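Local coordinates for protein hydrogenase maturation factor (Thermoanaerobacter tengcongensis, PDB 3VTH) that probably transfers the carbamoyl group of carbamoyl phosphate, at the expense of ATP, to the C-terminal cysteine of HypE during maturation of [NiFe]-hydrogenases, at residues A[481-484]-A[485-489]; A[512-515]-A[516-520]; A[594-597]-A[598-601]; A[639-642]-A[643-647]; A[648-651]-A[652-656]. One frame throughout, in Å; residues are numbered along the deposited sequence.

Interaction 1: residues A[481-484]-A[485-489]. With FE (Fe (III) ion), chain I; AP2 (phosphomethylphosphonic acid adenosyl ester), chain H.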
# COMPACT_ATOMS: atom_id res chain seq x y z
N VAL A 481 -1.98 -21.45 -5.93
CA VAL A 481 -0.68 -20.83 -6.08
C VAL A 481 0.04 -20.91 -4.73
O VAL A 481 -0.49 -20.48 -3.70
CB VAL A 481 -0.81 -19.34 -6.52
CG1 VAL A 481 0.57 -18.66 -6.56
CG2 VAL A 481 -1.54 -19.25 -7.88
N GLN A 482 1.24 -21.49 -4.73
CA GLN A 482 2.00 -21.58 -3.48
C GLN A 482 2.41 -20.16 -3.06
O GLN A 482 2.78 -19.34 -3.89
CB GLN A 482 3.20 -22.50 -3.64
CG GLN A 482 3.75 -22.98 -2.28
CD GLN A 482 4.65 -21.96 -1.60
OE1 GLN A 482 5.39 -21.24 -2.26
NE2 GLN A 482 4.59 -21.90 -0.27
N HIS A 483 2.33 -19.90 -1.75
CA HIS A 483 2.48 -18.56 -1.16
C HIS A 483 3.79 -17.86 -1.54
O HIS A 483 3.79 -16.68 -1.91
CB HIS A 483 2.40 -18.68 0.37
CG HIS A 483 2.35 -17.37 1.08
ND1 HIS A 483 1.17 -16.68 1.29
CD2 HIS A 483 3.32 -16.63 1.67
CE1 HIS A 483 1.42 -15.57 1.96
NE2 HIS A 483 2.72 -15.52 2.21
N HIS A 484 4.90 -18.57 -1.40
CA HIS A 484 6.20 -17.99 -1.65
C HIS A 484 6.48 -17.79 -3.13
O HIS A 484 7.09 -16.79 -3.51
CB HIS A 484 7.29 -18.75 -0.88
CG HIS A 484 7.01 -18.74 0.59
ND1 HIS A 484 6.24 -19.71 1.20
CD2 HIS A 484 7.27 -17.81 1.54
CE1 HIS A 484 6.09 -19.40 2.48
NE2 HIS A 484 6.70 -18.26 2.71
N HIS A 485 5.99 -18.71 -3.95
CA HIS A 485 6.01 -18.51 -5.39
C HIS A 485 5.30 -17.19 -5.72
O HIS A 485 5.82 -16.39 -6.49
CB HIS A 485 5.37 -19.72 -6.09
CG HIS A 485 5.50 -19.71 -7.59
ND1 HIS A 485 4.67 -20.46 -8.40
CD2 HIS A 485 6.34 -19.03 -8.41
CE1 HIS A 485 5.00 -20.25 -9.67
NE2 HIS A 485 5.99 -19.38 -9.70
N ALA A 486 4.12 -16.96 -5.13
CA ALA A 486 3.37 -15.72 -5.36
C ALA A 486 4.14 -14.45 -4.95
O ALA A 486 4.10 -13.46 -5.67
CB ALA A 486 2.02 -15.77 -4.67
N HIS A 487 4.81 -14.47 -3.79
CA HIS A 487 5.67 -13.34 -3.38
C HIS A 487 6.70 -13.03 -4.48
O HIS A 487 6.88 -11.87 -4.89
CB HIS A 487 6.43 -13.63 -2.07
CG HIS A 487 5.68 -13.30 -0.81
ND1 HIS A 487 5.12 -12.06 -0.56
CD2 HIS A 487 5.45 -14.04 0.31
CE1 HIS A 487 4.57 -12.06 0.64
NE2 HIS A 487 4.76 -13.25 1.19
N ILE A 488 7.40 -14.06 -4.96
CA ILE A 488 8.43 -13.86 -5.99
C ILE A 488 7.80 -13.30 -7.28
O ILE A 488 8.35 -12.37 -7.90
CB ILE A 488 9.25 -15.16 -6.28
CG1 ILE A 488 9.93 -15.69 -5.02
CG2 ILE A 488 10.30 -14.95 -7.41
CD1 ILE A 488 10.77 -14.64 -4.24
N ALA A 489 6.65 -13.85 -7.67
CA ALA A 489 5.97 -13.42 -8.90
C ALA A 489 5.45 -11.98 -8.81
O ALA A 489 5.42 -11.28 -9.83
CB ALA A 489 4.81 -14.36 -9.23
FE FE I . 4.05 -14.00 3.11
PB AP2 H . 3.13 -14.31 6.22
O1B AP2 H . 4.32 -14.44 7.14
O2B AP2 H . 3.34 -14.70 4.79
O3B AP2 H . 1.87 -14.84 6.85
C3A AP2 H . 2.86 -12.51 6.19
PA AP2 H . 4.17 -11.55 5.37
O1A AP2 H . 3.52 -10.18 5.31
O2A AP2 H . 4.76 -12.16 4.12
O5' AP2 H . 5.39 -11.53 6.45
C5' AP2 H . 5.20 -10.79 7.64
C4' AP2 H . 6.29 -11.25 8.58
O4' AP2 H . 7.55 -10.71 8.15
C3' AP2 H . 6.11 -10.74 9.99
O3' AP2 H . 5.14 -11.53 10.69
C2' AP2 H . 7.52 -10.89 10.52
O2' AP2 H . 7.68 -12.26 10.90
C1' AP2 H . 8.39 -10.55 9.30
N9 AP2 H . 8.87 -9.15 9.47
C8 AP2 H . 8.12 -8.02 9.51
N7 AP2 H . 8.89 -6.92 9.74
C5 AP2 H . 10.16 -7.34 9.86
C6 AP2 H . 11.48 -6.70 10.12
N6 AP2 H . 11.59 -5.36 10.28
N1 AP2 H . 12.56 -7.52 10.18
C2 AP2 H . 12.48 -8.86 10.00
N3 AP2 H . 11.32 -9.50 9.78
C4 AP2 H . 10.15 -8.80 9.70

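Interaction 2: residues A[512-515]-A[516-520]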
# COMPACT_ATOMS: atom_id res chain seq x y z
N GLY A 512 3.33 -24.49 3.01
CA GLY A 512 4.23 -25.23 2.12
C GLY A 512 3.54 -26.43 1.49
O GLY A 512 2.46 -26.83 1.93
N THR A 513 4.14 -27.01 0.45
CA THR A 513 3.52 -28.15 -0.25
C THR A 513 3.80 -29.49 0.44
O THR A 513 3.27 -30.53 0.03
CB THR A 513 4.02 -28.24 -1.71
OG1 THR A 513 5.45 -28.31 -1.71
CG2 THR A 513 3.58 -27.00 -2.50
N ASP A 514 4.64 -29.46 1.48
CA ASP A 514 4.95 -30.67 2.20
C ASP A 514 4.25 -30.74 3.57
O ASP A 514 4.65 -31.51 4.45
CB ASP A 514 6.48 -30.82 2.36
CG ASP A 514 7.11 -29.68 3.17
OD1 ASP A 514 6.42 -28.68 3.48
OD2 ASP A 514 8.32 -29.78 3.46
N GLY A 515 3.21 -29.93 3.73
CA GLY A 515 2.44 -29.88 4.98
C GLY A 515 3.13 -29.11 6.09
O GLY A 515 2.68 -29.10 7.25
N ASN A 516 4.25 -28.47 5.76
CA ASN A 516 4.95 -27.67 6.77
C ASN A 516 4.81 -26.20 6.46
O ASN A 516 4.36 -25.83 5.38
CB ASN A 516 6.42 -28.08 6.87
CG ASN A 516 6.59 -29.52 7.35
OD1 ASN A 516 5.85 -29.99 8.22
ND2 ASN A 516 7.56 -30.23 6.78
N VAL A 517 5.17 -25.37 7.43
CA VAL A 517 5.16 -23.93 7.25
C VAL A 517 6.48 -23.51 6.60
O VAL A 517 7.56 -23.94 7.03
CB VAL A 517 5.01 -23.23 8.61
CG1 VAL A 517 5.22 -21.71 8.49
CG2 VAL A 517 3.63 -23.55 9.23
N TRP A 518 6.38 -22.68 5.55
CA TRP A 518 7.54 -22.19 4.81
C TRP A 518 7.70 -20.70 5.09
O TRP A 518 6.80 -20.08 5.68
CB TRP A 518 7.34 -22.40 3.31
CG TRP A 518 7.44 -23.82 2.82
CD1 TRP A 518 7.47 -24.97 3.58
CD2 TRP A 518 7.47 -24.24 1.45
NE1 TRP A 518 7.52 -26.07 2.76
CE2 TRP A 518 7.54 -25.66 1.45
CE3 TRP A 518 7.46 -23.56 0.22
CZ2 TRP A 518 7.58 -26.41 0.26
CZ3 TRP A 518 7.51 -24.31 -0.96
CH2 TRP A 518 7.58 -25.72 -0.93
N GLY A 519 8.81 -20.10 4.67
CA GLY A 519 9.08 -18.70 5.04
C GLY A 519 10.56 -18.34 5.10
O GLY A 519 10.91 -17.21 5.46
N ALA A 520 11.41 -19.28 4.74
CA ALA A 520 12.82 -19.01 4.59
C ALA A 520 13.32 -19.84 3.43
O ALA A 520 14.16 -20.74 3.59
CB ALA A 520 13.56 -19.34 5.88

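Interaction 3: residues A[594-597]-A[598-601]. With AP2 (phosphomethylphosphonic acid adenosyl ester), chain H.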
# COMPACT_ATOMS: atom_id res chain seq x y z
N VAL A 594 8.33 -25.78 10.99
CA VAL A 594 8.48 -24.49 10.29
C VAL A 594 9.89 -24.25 9.77
O VAL A 594 10.89 -24.55 10.43
CB VAL A 594 8.07 -23.28 11.19
CG1 VAL A 594 6.73 -23.54 11.85
CG2 VAL A 594 9.16 -22.98 12.27
N SER A 595 9.93 -23.70 8.56
CA SER A 595 11.14 -23.10 7.98
C SER A 595 10.72 -21.66 7.77
O SER A 595 9.92 -21.37 6.88
CB SER A 595 11.48 -23.76 6.63
OG SER A 595 12.38 -22.97 5.85
N SER A 596 11.19 -20.75 8.61
CA SER A 596 10.60 -19.42 8.62
C SER A 596 11.58 -18.37 9.11
O SER A 596 12.10 -18.48 10.21
CB SER A 596 9.36 -19.41 9.52
OG SER A 596 8.94 -18.07 9.82
N MET A 597 11.80 -17.34 8.29
CA MET A 597 12.67 -16.23 8.69
C MET A 597 12.03 -15.41 9.81
O MET A 597 12.70 -14.95 10.73
CB MET A 597 13.03 -15.34 7.48
CG MET A 597 14.13 -14.28 7.76
SD MET A 597 15.66 -14.97 8.45
CE MET A 597 16.14 -16.14 7.15
N GLY A 598 10.71 -15.27 9.75
CA GLY A 598 9.97 -14.57 10.83
C GLY A 598 10.13 -15.23 12.20
O GLY A 598 10.39 -14.55 13.20
N ARG A 599 9.97 -16.55 12.25
CA ARG A 599 10.12 -17.28 13.50
C ARG A 599 11.57 -17.28 13.96
O ARG A 599 11.85 -17.24 15.16
CB ARG A 599 9.58 -18.73 13.41
CG ARG A 599 8.07 -18.87 13.05
CD ARG A 599 7.07 -18.29 14.08
NE ARG A 599 7.12 -16.83 14.11
CZ ARG A 599 6.45 -16.02 13.28
NH1 ARG A 599 5.62 -16.52 12.36
NH2 ARG A 599 6.60 -14.71 13.39
N PHE A 600 12.50 -17.36 13.00
CA PHE A 600 13.94 -17.25 13.32
C PHE A 600 14.20 -15.93 14.06
O PHE A 600 14.81 -15.92 15.15
CB PHE A 600 14.80 -17.36 12.04
CG PHE A 600 16.26 -17.70 12.26
CD1 PHE A 600 16.81 -17.89 13.53
CD2 PHE A 600 17.12 -17.78 11.15
CE1 PHE A 600 18.18 -18.20 13.71
CE2 PHE A 600 18.49 -18.08 11.32
CZ PHE A 600 19.02 -18.28 12.61
N PHE A 601 13.71 -14.82 13.50
CA PHE A 601 13.80 -13.52 14.17
C PHE A 601 13.17 -13.55 15.56
O PHE A 601 13.77 -13.06 16.51
CB PHE A 601 13.17 -12.40 13.32
CG PHE A 601 14.16 -11.70 12.43
CD1 PHE A 601 14.52 -10.37 12.69
CD2 PHE A 601 14.73 -12.35 11.34
CE1 PHE A 601 15.44 -9.70 11.86
CE2 PHE A 601 15.65 -11.70 10.50
CZ PHE A 601 16.01 -10.37 10.77
PB AP2 H . 3.13 -14.31 6.22
O1B AP2 H . 4.32 -14.44 7.14
O2B AP2 H . 3.34 -14.70 4.79
O3B AP2 H . 1.87 -14.84 6.85
C3A AP2 H . 2.86 -12.51 6.19
PA AP2 H . 4.17 -11.55 5.37
O1A AP2 H . 3.52 -10.18 5.31
O2A AP2 H . 4.76 -12.16 4.12
O5' AP2 H . 5.39 -11.53 6.45
C5' AP2 H . 5.20 -10.79 7.64
C4' AP2 H . 6.29 -11.25 8.58
O4' AP2 H . 7.55 -10.71 8.15
C3' AP2 H . 6.11 -10.74 9.99
O3' AP2 H . 5.14 -11.53 10.69
C2' AP2 H . 7.52 -10.89 10.52
O2' AP2 H . 7.68 -12.26 10.90
C1' AP2 H . 8.39 -10.55 9.30
N9 AP2 H . 8.87 -9.15 9.47
C8 AP2 H . 8.12 -8.02 9.51
N7 AP2 H . 8.89 -6.92 9.74
C5 AP2 H . 10.16 -7.34 9.86
C6 AP2 H . 11.48 -6.70 10.12
N6 AP2 H . 11.59 -5.36 10.28
N1 AP2 H . 12.56 -7.52 10.18
C2 AP2 H . 12.48 -8.86 10.00
N3 AP2 H . 11.32 -9.50 9.78
C4 AP2 H . 10.15 -8.80 9.70

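Interaction 4: residues A[639-642]-A[643-647]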
# COMPACT_ATOMS: atom_id res chain seq x y z
N ILE A 639 26.06 -25.24 5.57
CA ILE A 639 25.04 -25.61 4.58
C ILE A 639 25.21 -27.09 4.29
O ILE A 639 26.30 -27.53 3.90
CB ILE A 639 25.15 -24.80 3.26
CG1 ILE A 639 25.08 -23.30 3.53
CG2 ILE A 639 24.04 -25.22 2.27
CD1 ILE A 639 25.43 -22.44 2.32
N LEU A 640 24.15 -27.86 4.52
CA LEU A 640 24.16 -29.28 4.19
C LEU A 640 23.33 -29.55 2.93
O LEU A 640 22.17 -29.13 2.83
CB LEU A 640 23.67 -30.12 5.38
CG LEU A 640 24.37 -30.00 6.74
CD1 LEU A 640 23.75 -31.01 7.73
CD2 LEU A 640 25.89 -30.23 6.63
N LYS A 641 23.95 -30.21 1.96
CA LYS A 641 23.27 -30.47 0.70
C LYS A 641 22.88 -31.94 0.61
O LYS A 641 23.75 -32.81 0.53
CB LYS A 641 24.16 -30.05 -0.50
CG LYS A 641 23.64 -30.48 -1.90
CD LYS A 641 22.23 -29.97 -2.18
CE LYS A 641 21.66 -30.56 -3.47
NZ LYS A 641 22.13 -29.81 -4.66
N GLU A 642 21.58 -32.21 0.66
CA GLU A 642 21.10 -33.57 0.33
C GLU A 642 20.21 -33.45 -0.91
O GLU A 642 20.71 -33.17 -2.01
CB GLU A 642 20.39 -34.22 1.52
CG GLU A 642 21.32 -34.56 2.70
CD GLU A 642 22.33 -35.66 2.36
OE1 GLU A 642 22.07 -36.49 1.46
OE2 GLU A 642 23.40 -35.70 3.02
N ASP A 643 18.91 -33.64 -0.76
CA ASP A 643 17.98 -33.29 -1.84
C ASP A 643 17.98 -31.78 -2.03
O ASP A 643 17.98 -31.29 -3.16
CB ASP A 643 16.57 -33.78 -1.52
CG ASP A 643 16.41 -35.27 -1.77
OD1 ASP A 643 17.20 -35.84 -2.57
OD2 ASP A 643 15.49 -35.87 -1.17
N ARG A 644 18.00 -31.06 -0.92
CA ARG A 644 18.03 -29.60 -0.95
C ARG A 644 19.16 -29.06 -0.09
O ARG A 644 19.74 -29.81 0.69
CB ARG A 644 16.69 -29.05 -0.47
CG ARG A 644 15.64 -29.10 -1.56
CD ARG A 644 14.27 -28.80 -1.02
NE ARG A 644 13.60 -30.04 -0.66
CZ ARG A 644 12.87 -30.77 -1.50
NH1 ARG A 644 12.33 -31.90 -1.06
NH2 ARG A 644 12.68 -30.39 -2.76
N TYR A 645 19.47 -27.78 -0.24
CA TYR A 645 20.41 -27.14 0.66
C TYR A 645 19.66 -26.74 1.92
O TYR A 645 18.60 -26.10 1.86
CB TYR A 645 21.04 -25.91 0.05
CG TYR A 645 21.85 -26.15 -1.19
CD1 TYR A 645 21.27 -25.99 -2.45
CD2 TYR A 645 23.18 -26.53 -1.12
CE1 TYR A 645 22.01 -26.20 -3.62
CE2 TYR A 645 23.94 -26.74 -2.27
CZ TYR A 645 23.34 -26.57 -3.52
OH TYR A 645 24.06 -26.78 -4.67
N VAL A 646 20.19 -27.08 3.08
CA VAL A 646 19.55 -26.77 4.33
C VAL A 646 20.52 -26.20 5.34
O VAL A 646 21.59 -26.69 5.51
CB VAL A 646 18.89 -28.00 4.94
CG1 VAL A 646 18.36 -27.73 6.28
CG2 VAL A 646 17.82 -28.53 4.06
N ILE A 647 20.09 -25.14 6.00
CA ILE A 647 20.82 -24.51 7.08
C ILE A 647 20.04 -24.68 8.37
O ILE A 647 18.82 -24.44 8.40
CB ILE A 647 21.02 -23.02 6.77
CG1 ILE A 647 21.92 -22.87 5.54
CG2 ILE A 647 21.61 -22.28 8.01
CD1 ILE A 647 21.83 -21.49 4.84

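Interaction 5: residues A[648-651]-A[652-656]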
# COMPACT_ATOMS: atom_id res chain seq x y z
N ASP A 648 20.74 -25.07 9.43
CA ASP A 648 20.15 -25.29 10.74
C ASP A 648 20.25 -24.03 11.61
O ASP A 648 21.34 -23.69 12.09
CB ASP A 648 20.84 -26.49 11.42
CG ASP A 648 20.21 -26.87 12.78
OD1 ASP A 648 19.25 -26.22 13.25
OD2 ASP A 648 20.70 -27.86 13.36
N PRO A 649 19.12 -23.32 11.81
CA PRO A 649 19.13 -22.10 12.60
C PRO A 649 19.57 -22.29 14.05
O PRO A 649 20.07 -21.34 14.63
CB PRO A 649 17.67 -21.63 12.52
CG PRO A 649 16.90 -22.82 12.22
CD PRO A 649 17.77 -23.65 11.33
N GLU A 650 19.40 -23.48 14.61
CA GLU A 650 19.79 -23.69 16.01
C GLU A 650 21.30 -23.54 16.24
O GLU A 650 21.71 -23.10 17.30
CB GLU A 650 19.28 -25.03 16.56
CG GLU A 650 19.44 -25.19 18.09
CD GLU A 650 20.82 -25.74 18.52
OE1 GLU A 650 21.41 -26.55 17.77
OE2 GLU A 650 21.31 -25.36 19.62
N LEU A 651 22.11 -23.93 15.25
CA LEU A 651 23.58 -23.77 15.34
C LEU A 651 24.02 -22.31 15.45
O LEU A 651 25.03 -21.98 16.09
CB LEU A 651 24.25 -24.45 14.14
CG LEU A 651 24.00 -25.97 14.03
CD1 LEU A 651 24.65 -26.55 12.78
CD2 LEU A 651 24.50 -26.68 15.30
N ILE A 652 23.25 -21.44 14.80
CA ILE A 652 23.45 -20.00 14.86
C ILE A 652 22.94 -19.48 16.21
O ILE A 652 23.60 -18.66 16.84
CB ILE A 652 22.71 -19.31 13.67
CG1 ILE A 652 23.39 -19.68 12.35
CG2 ILE A 652 22.68 -17.77 13.84
CD1 ILE A 652 22.54 -19.47 11.14
N LEU A 653 21.79 -20.00 16.65
CA LEU A 653 21.25 -19.63 17.97
C LEU A 653 22.23 -19.97 19.11
O LEU A 653 22.30 -19.24 20.09
CB LEU A 653 19.87 -20.26 18.24
CG LEU A 653 18.68 -19.81 17.38
CD1 LEU A 653 17.43 -20.61 17.76
CD2 LEU A 653 18.42 -18.31 17.52
N ARG A 654 22.98 -21.06 18.97
CA ARG A 654 24.03 -21.39 19.96
C ARG A 654 25.05 -20.29 20.14
O ARG A 654 25.40 -19.97 21.27
CB ARG A 654 24.80 -22.64 19.55
CG ARG A 654 24.08 -23.89 19.89
CD ARG A 654 24.95 -25.11 19.71
NE ARG A 654 24.10 -26.22 19.30
CZ ARG A 654 24.54 -27.43 18.98
NH1 ARG A 654 25.83 -27.70 19.04
NH2 ARG A 654 23.67 -28.37 18.61
N GLN A 655 25.54 -19.73 19.03
CA GLN A 655 26.54 -18.65 19.07
C GLN A 655 25.94 -17.34 19.60
O GLN A 655 26.59 -16.60 20.32
CB GLN A 655 27.15 -18.43 17.68
CG GLN A 655 27.93 -19.65 17.10
CD GLN A 655 28.03 -19.58 15.60
OE1 GLN A 655 27.28 -20.26 14.88
NE2 GLN A 655 28.89 -18.72 15.10
N ILE A 656 24.69 -17.07 19.22
CA ILE A 656 23.96 -15.90 19.72
C ILE A 656 23.81 -15.93 21.24
O ILE A 656 24.10 -14.93 21.92
CB ILE A 656 22.58 -15.78 19.07
CG1 ILE A 656 22.73 -15.27 17.64
CG2 ILE A 656 21.67 -14.84 19.88
CD1 ILE A 656 21.47 -15.43 16.78

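Interaction 1: residues A[481-484]-A[485-489]
His483 and His487 grip one iron(III) ion through their NE2 atoms, in an HxxxH metal motif on the first turns of helix 483-494 in the Kae1-like part of HypF. Each NE2 lies 2.2 Å from the iron. Spaced by four, the two histidines stand one above the other on the helix, and both imidazoles reach forward to the metal with their planes almost perpendicular, at 87°. Asp507 and Asp734 bind the same ion, and the nucleotide analogue chelates it with O2B at 2.0 Å from the iron and with O2A, one oxygen from each phosphorus. The second shell fixes the rings. His483 turns its other nitrogen, ND1, to Asp460, and with CG anti to the backbone N (chi1 -172°) its imidazole is carried toward the metal. His484 holds the ligand Asp507 through NE2, and one face of its ring lies against CD2 of His483. The helix itself starts at Gln482, the N-cap, whose side chain is long enough to fold back: OE1 accepts from His485 N at 3.1 Å and more weakly from His484 N. The same amide also donates, its NE2 being shared between Tyr511 O and the imidazole of His484. In that last bond NE2 stands 3.1 Å from His484 ND1, in the ring plane and almost straight at 173°.

Interaction 2: residues A[512-515]-A[516-520]
With CG anti to its carbonyl carbon (chi1 -72°), Trp518 lays its indole back over Gly512, while Asp514, its CG held between backbone N and carbonyl carbon (chi1 62°), swings its carboxylate up to the pyrrole edge of that ring. Asp514 OD1 accepts from Trp518 NE1 at 2.9 Å and from the backbone N of Asn516 at 3.2 Å. The two donors come from opposite faces of the carboxylate plane and together fix its rotation. OD2 is taken by the hydroxyl of Tyr538, with Asn516 ND2 adding a weak bond. An aspartate suits this place because one short acid serves turn, indole and neighbouring strand. Gly512 CA lies 3.3 Å from the centroid of the five-membered ring, almost on its normal, a CH-pi contact; any side chain here would collide with the indole nitrogen. Thr513 N continues the cover, 3.5 Å above the indole plane, while OG1 comes to the rim, 3.4 Å from Trp518 CH2. Replacing Trp518 by an alanine would probably leave Asp514 OD1 without one of its two donors and open a gap over Gly512 and Thr513. The backbone makes a type I beta turn from Gly512 to Gly515, whose positive phi suits glycine, and Gly512 N bonds Asn516 O at 2.9 Å. The turn closes a beta hairpin of strands 509-511 and 517-525 in the mixed sheet of the Kae1-like domain; Val517 makes backbone bonds to Tyr593 of strand 591-594 and Ser595 just after it, Arg532 of strand 530-542 makes a cation-pi contact with Trp518, and Gln482, just before helix 483-494, packs on the indole.

Interaction 3: residues A[594-597]-A[598-601]
The Phe601 ring has Met597 at its edge and the adenine of the bound nucleotide analogue on one face. AP2 C2 stands 3.6 Å above the ring plane, displaced toward the rim, and the sulfur Met597 SD comes in at the ring plane, 3.9 Å from Phe601 CE2. The same sulfur approaches the Phe600 ring obliquely, 4.2 Å from Phe600 CD2, so one flexible thioether serves two Met-aromatic contacts. Bends at chi2 and chi3 (54° and 59°) curl the methionine round to manage this. Phe673 meets both phenyl rings edge-to-face, and His674 does the same to Phe601. Met597 to Phe601 form the first turn of helix 597-607, which begins at the N-cap Ser596 as the chain leaves strand 591-594 in the Kae1-like domain. Ser596 OG accepts from Arg599 N at 3.0 Å, nearly straight at 170°, and is also hydrogen-bonded to Gly508 O; a serine has the short hydroxyl needed to reach back to the helix and to pass a bond on. Phe600 N and Phe601 N then close the first regular backbone bonds, to Ser596 O and Met597 O. At Gly598 the first turn passes close beside the ribose: Gly598 CA is 3.3 Å from AP2 O2', and a CB at this position would run into that oxygen, which accounts for the glycine. Arg599, its chain bent at chi2 and chi3, brings its guanidinium obliquely near the same hydroxyl, NH2 lying 3.7 Å from AP2 O2'; that nitrogen forms a salt bridge with Asp602, one turn along the helix.

Interaction 4: residues A[639-642]-A[643-647]
Lys641 lies across the ring of Tyr645, and the close packing of this contact is built round that pair. Lys641 CD sits over the ring centre, 3.6 Å from its centroid, a CH-pi contact. Bends at chi2 and chi4 (56° and -83°) return NZ over the ring, off-centre at 4.2 Å from the centroid, as a cation-pi contact. On the same face of the sheet Ile639 fills in beside the tyrosine: its CG2 is 3.7 Å from Tyr645 CD2, and its CG1 3.8 Å from Ile647 CG1. Leu684 of helix 666-692 covers these branched and aromatic side chains, and Glu691 of that helix takes the tyrosine hydroxyl. The two strands form a tight antiparallel beta hairpin, in which Leu640 and Val646 are the hydrogen-bonded pair: Leu640 N meets Val646 O at 3.0 Å, and Val646 N returns a bond to Leu640 O. Nearer the turn, Glu642 N reaches Arg644 O at 3.0 Å from above the carbonyl plane. The opposite face is looser: Leu640 is exposed, though Val646 packs on His535 and Lys537. Lys641 is exposed as well, as are the charged Glu642 and Asp643 at the turn. Along its other edge strand 645-647 pairs in parallel with strand 530-542.

Interaction 5: residues A[648-651]-A[652-656]
Glu650 and Arg654, one helical turn apart, form a side-on salt bridge in which NE and NH2 of the arginine take one carboxylate oxygen each, the two planes being turned 45° apart; NE also bonds OE1 weakly. Arg654 NE meets Glu650 OE2 at 2.9 Å, in the guanidinium plane, and Arg654 NH2 meets Glu650 OE1 at 3.0 Å; both oxygens use their syn lone pairs. The glutamate chain bends at chi2 (-86°) toward the arginine, and OE2 also accepts from the hydroxyl of Tyr566. Leu651 CD2 covers one guanidinium face, 3.8 Å from Arg654 CZ. At the helix start Asp648 is the N-cap: its OD1 accepts from Glu650 N at 3.1 Å and is paired with the ammonium of Lys539. Pro649, lacking an amide hydrogen, suits the first turn; its O receives Leu653 N at 3.0 Å, while Glu650 O receives Arg654 N. A methionine in place of Arg654 would probably leave the Glu650 carboxylate without its countercharge. Leu653 and Ile652, in contrast, face helices 597-607 and 666-692. The negative charge of Asp648 at the N-terminus would probably be favoured by the helix dipole, and the salt bridge probably tethers the first turn to the second.

Interactions 1 and 3 meet at the nucleotide analogue: residues 481-489 hold the iron that its phosphorus-bound oxygens chelate, and residues 594-601 line its ribose and adenine. Their centres are 17 Å apart and they do not touch. Interaction 2 bridges them. Its centre is 12 Å from interaction 1, where Gln482 NE2 packs 3.3 Å from Trp518 CE3, and 11 Å from interaction 3, where Gly519 O lies 3.0 Å from Met597 N, a probable hydrogen bond. Interaction 5 packs behind helix 597-607, Phe600 CZ being 3.6 Å from Pro649 CB. Interaction 4 precedes it directly in the chain and shares interaction 2's sheet; both 4 and 5 lie away from the iron site.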